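Long-range contact in EH1AB1 (Metagenome, PDB 6I8F), which hydrolyses esters, probably through a serine nucleophile, as an enzyme of the alpha/beta hydrolase fold recovered from a lake metagenome: residues A181-R189 against P250-P260. Sequence-based numbering, arbitrary orientation.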
loop_
_atom_site.group_PDB
_atom_site.type_symbol
_atom_site.label_atom_id
_atom_site.label_comp_id
_atom_site.label_asym_id
_atom_site.label_seq_id
_atom_site.Cartn_x
_atom_site.Cartn_y
_atom_site.Cartn_z
ATOM N N ALA A 181 2.644 13.034 -13.230
ATOM C CA ALA A 181 1.448 12.825 -12.430
ATOM C C ALA A 181 1.496 13.723 -11.189
ATOM O O ALA A 181 0.523 14.381 -10.876
ATOM C CB ALA A 181 1.295 11.366 -12.061
ATOM N N ALA A 182 2.635 13.751 -10.494
ATOM C CA ALA A 182 2.742 14.564 -9.281
ATOM C C ALA A 182 2.493 16.039 -9.616
ATOM O O ALA A 182 1.791 16.761 -8.886
ATOM C CB ALA A 182 4.091 14.373 -8.637
ATOM N N VAL A 183 3.094 16.483 -10.720
ATOM C CA VAL A 183 3.055 17.884 -11.127
ATOM C C VAL A 183 1.636 18.258 -11.554
ATOM O O VAL A 183 1.188 19.343 -11.221
ATOM C CB VAL A 183 4.099 18.176 -12.219
ATOM C CG1 VAL A 183 3.857 19.516 -12.908
ATOM C CG2 VAL A 183 5.503 18.117 -11.648
ATOM N N VAL A 184 0.936 17.362 -12.272
ATOM C CA VAL A 184 -0.455 17.623 -12.669
ATOM C C VAL A 184 -1.297 17.949 -11.430
ATOM O O VAL A 184 -2.094 18.884 -11.450
ATOM C CB VAL A 184 -1.081 16.462 -13.473
ATOM C CG1 VAL A 184 -2.588 16.627 -13.628
ATOM C CG2 VAL A 184 -0.426 16.310 -14.838
ATOM N N CYS A 185 -1.133 17.163 -10.360
ATOM C CA CYS A 185 -1.911 17.373 -9.123
ATOM C C CYS A 185 -1.624 18.754 -8.523
ATOM O O CYS A 185 -2.565 19.466 -8.139
ATOM C CB CYS A 185 -1.613 16.305 -8.085
ATOM S SG CYS A 185 -2.140 14.651 -8.607
ATOM N N GLN A 186 -0.339 19.115 -8.457
ATOM C CA GLN A 186 0.092 20.408 -7.891
ATOM C C GLN A 186 -0.403 21.565 -8.769
ATOM O O GLN A 186 -0.855 22.581 -8.233
ATOM C CB GLN A 186 1.609 20.477 -7.722
ATOM C CG GLN A 186 2.119 19.672 -6.547
ATOM C CD GLN A 186 3.556 20.007 -6.253
ATOM O OE1 GLN A 186 4.031 21.088 -6.599
ATOM N NE2 GLN A 186 4.254 19.074 -5.623
ATOM N N ALA A 187 -0.367 21.371 -10.093
ATOM C CA ALA A 187 -0.798 22.393 -11.071
ATOM C C ALA A 187 -2.283 22.718 -10.899
ATOM O O ALA A 187 -2.658 23.887 -10.774
ATOM C CB ALA A 187 -0.514 21.933 -12.470
ATOM N N CYS A 188 -3.122 21.679 -10.858
ATOM C CA CYS A 188 -4.555 21.871 -10.628
ATOM C C CYS A 188 -4.804 22.556 -9.281
ATOM O O CYS A 188 -5.618 23.480 -9.178
ATOM C CB CYS A 188 -5.313 20.555 -10.674
ATOM S SG CYS A 188 -5.281 19.836 -12.331
ATOM N N ARG A 189 -4.103 22.102 -8.244
ATOM C CA ARG A 189 -4.319 22.669 -6.939
ATOM C C ARG A 189 -3.930 24.156 -6.955
ATOM O O ARG A 189 -4.695 24.997 -6.494
ATOM C CB ARG A 189 -3.524 21.932 -5.860
ATOM C CG ARG A 189 -3.842 22.457 -4.472
ATOM C CD ARG A 189 -2.734 22.269 -3.479
ATOM N NE ARG A 189 -1.447 22.827 -3.864
ATOM C CZ ARG A 189 -0.337 22.530 -3.216
ATOM N NH1 ARG A 189 -0.419 21.748 -2.155
ATOM N NH2 ARG A 189 0.834 22.979 -3.624
ATOM N N PRO A 250 8.884 18.875 -7.922
ATOM C CA PRO A 250 7.653 18.978 -7.138
ATOM C C PRO A 250 7.847 18.709 -5.636
ATOM O O PRO A 250 7.029 19.170 -4.826
ATOM C CB PRO A 250 6.712 17.949 -7.793
ATOM C CG PRO A 250 7.637 16.976 -8.515
ATOM C CD PRO A 250 8.815 17.824 -8.954
ATOM N N LEU A 251 8.921 18.001 -5.265
ATOM C CA LEU A 251 9.268 17.783 -3.861
ATOM C C LEU A 251 9.419 19.113 -3.101
ATOM O O LEU A 251 9.230 19.141 -1.879
ATOM C CB LEU A 251 10.559 16.968 -3.760
ATOM C CG LEU A 251 11.004 16.590 -2.343
ATOM C CD1 LEU A 251 9.933 15.777 -1.626
ATOM C CD2 LEU A 251 12.313 15.831 -2.374
ATOM N N LEU A 252 9.749 20.206 -3.804
ATOM C CA LEU A 252 10.088 21.465 -3.143
ATOM C C LEU A 252 8.846 22.324 -2.896
ATOM O O LEU A 252 8.983 23.418 -2.407
ATOM C CB LEU A 252 11.101 22.238 -3.999
ATOM C CG LEU A 252 12.378 21.480 -4.360
ATOM C CD1 LEU A 252 13.288 22.341 -5.222
ATOM C CD2 LEU A 252 13.123 21.026 -3.114
ATOM N N ALA A 253 7.642 21.849 -3.223
ATOM C CA ALA A 253 6.438 22.619 -2.889
ATOM C C ALA A 253 6.447 22.990 -1.398
ATOM O O ALA A 253 6.898 22.222 -0.535
ATOM C CB ALA A 253 5.190 21.861 -3.252
ATOM N N THR A 254 5.930 24.186 -1.127
ATOM C CA THR A 254 5.825 24.806 0.200
ATOM C C THR A 254 4.790 24.078 1.061
ATOM O O THR A 254 4.907 23.999 2.286
ATOM C CB THR A 254 5.416 26.276 0.038
ATOM O OG1 THR A 254 6.592 26.981 -0.351
ATOM C CG2 THR A 254 4.852 26.911 1.290
ATOM N N ASP A 255 3.753 23.579 0.392
ATOM C CA ASP A 255 2.569 23.081 1.033
ATOM C C ASP A 255 2.029 21.886 0.230
ATOM O O ASP A 255 1.751 22.004 -0.956
ATOM C CB ASP A 255 1.573 24.234 1.176
ATOM C CG ASP A 255 0.157 23.778 1.445
ATOM O OD1 ASP A 255 -0.036 23.044 2.434
ATOM O OD2 ASP A 255 -0.727 24.141 0.646
ATOM N N PHE A 256 1.905 20.736 0.900
ATOM C CA PHE A 256 1.413 19.488 0.309
ATOM C C PHE A 256 -0.069 19.276 0.639
ATOM O O PHE A 256 -0.681 18.319 0.153
ATOM C CB PHE A 256 2.275 18.305 0.763
ATOM C CG PHE A 256 3.514 18.090 -0.074
ATOM C CD1 PHE A 256 4.490 19.070 -0.168
ATOM C CD2 PHE A 256 3.715 16.901 -0.758
ATOM C CE1 PHE A 256 5.620 18.878 -0.950
ATOM C CE2 PHE A 256 4.845 16.706 -1.536
ATOM C CZ PHE A 256 5.794 17.695 -1.634
ATOM N N THR A 257 -0.665 20.163 1.441
ATOM C CA THR A 257 -2.068 19.990 1.807
ATOM C C THR A 257 -2.926 20.220 0.560
ATOM O O THR A 257 -2.557 20.999 -0.341
ATOM C CB THR A 257 -2.507 20.896 2.971
ATOM O OG1 THR A 257 -2.606 22.232 2.488
ATOM C CG2 THR A 257 -1.568 20.855 4.157
ATOM N N GLY A 258 -4.060 19.514 0.498
ATOM C CA GLY A 258 -4.990 19.629 -0.621
ATOM C C GLY A 258 -4.593 18.800 -1.834
ATOM O O GLY A 258 -5.269 18.851 -2.849
ATOM N N LEU A 259 -3.494 18.045 -1.750
ATOM C CA LEU A 259 -3.095 17.152 -2.823
ATOM C C LEU A 259 -3.851 15.839 -2.657
ATOM O O LEU A 259 -4.230 15.486 -1.546
ATOM C CB LEU A 259 -1.581 16.942 -2.790
ATOM C CG LEU A 259 -0.743 18.165 -3.159
ATOM C CD1 LEU A 259 0.738 17.833 -3.104
ATOM C CD2 LEU A 259 -1.126 18.717 -4.538
ATOM N N PRO A 260 -4.135 15.104 -3.754
ATOM C CA PRO A 260 -4.966 13.908 -3.667
ATOM C C PRO A 260 -4.289 12.696 -3.026
ATOM O O PRO A 260 -3.067 12.599 -2.990
ATOM C CB PRO A 260 -5.316 13.568 -5.115
ATOM C CG PRO A 260 -4.318 14.310 -5.969
ATOM C CD PRO A 260 -3.737 15.427 -5.133
#
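Arg189 holds CG anti to its backbone N (chi1 -175°), and the bend at chi3 (55°) turns its guanidinium into the loop 255-259, while Gln186, extended beyond CG, carries its amide across to Pro250 and Ala253. Arg189 NH1 donates to Thr257 O at 2.9 Å, near the guanidinium plane; Asp255 O is modelled so near NH1 that the length of that bond is doubtful, and NH2 adds a weak bond to the same oxygen. Leu259 CD2 lies over one face of the guanidinium, offset toward its rim. Over the opposite face stands Asp255 OD2, 3.7 Å from Arg189 NH1, a long salt bridge of charges alone with no N-H aimed at it. The other carboxylate oxygen, Asp255 OD1, takes both Thr257 OG1, on its syn lone pair, and Thr257 N in an Asx turn, which holds the acid in place beside the arginine. The type II turn from Phe256 to Leu259 overlaps it, with Gly258 in its third position, where positive phi is expected.

Gln186 NE2 gives Pro250 O a nearly straight bond (2.9 Å, 168°), in the amide plane but from above the carbonyl plane; Ala253 N reaches the same oxygen from the opposite face. Tyr279 OH of helix 273-285 is a second partner of Gln186 NE2. Ala253 CB sits 3.6 Å from Gln186 OE1, and Leu259 CD2 lies against Gln186 CG. At the flanks, the side chains of Val183 and Pro250 cross at about a right angle, CG2 against CB and CG of the proline ring, and Cys185 SG touches Pro260 CG at 3.4 Å. The contact ties helix 176-190, which follows the probable nucleophile elbow at Ser175, to the loop entering strand 262-267, a helix-to-loop junction on one side of the central sheet of an alpha/beta hydrolase fold.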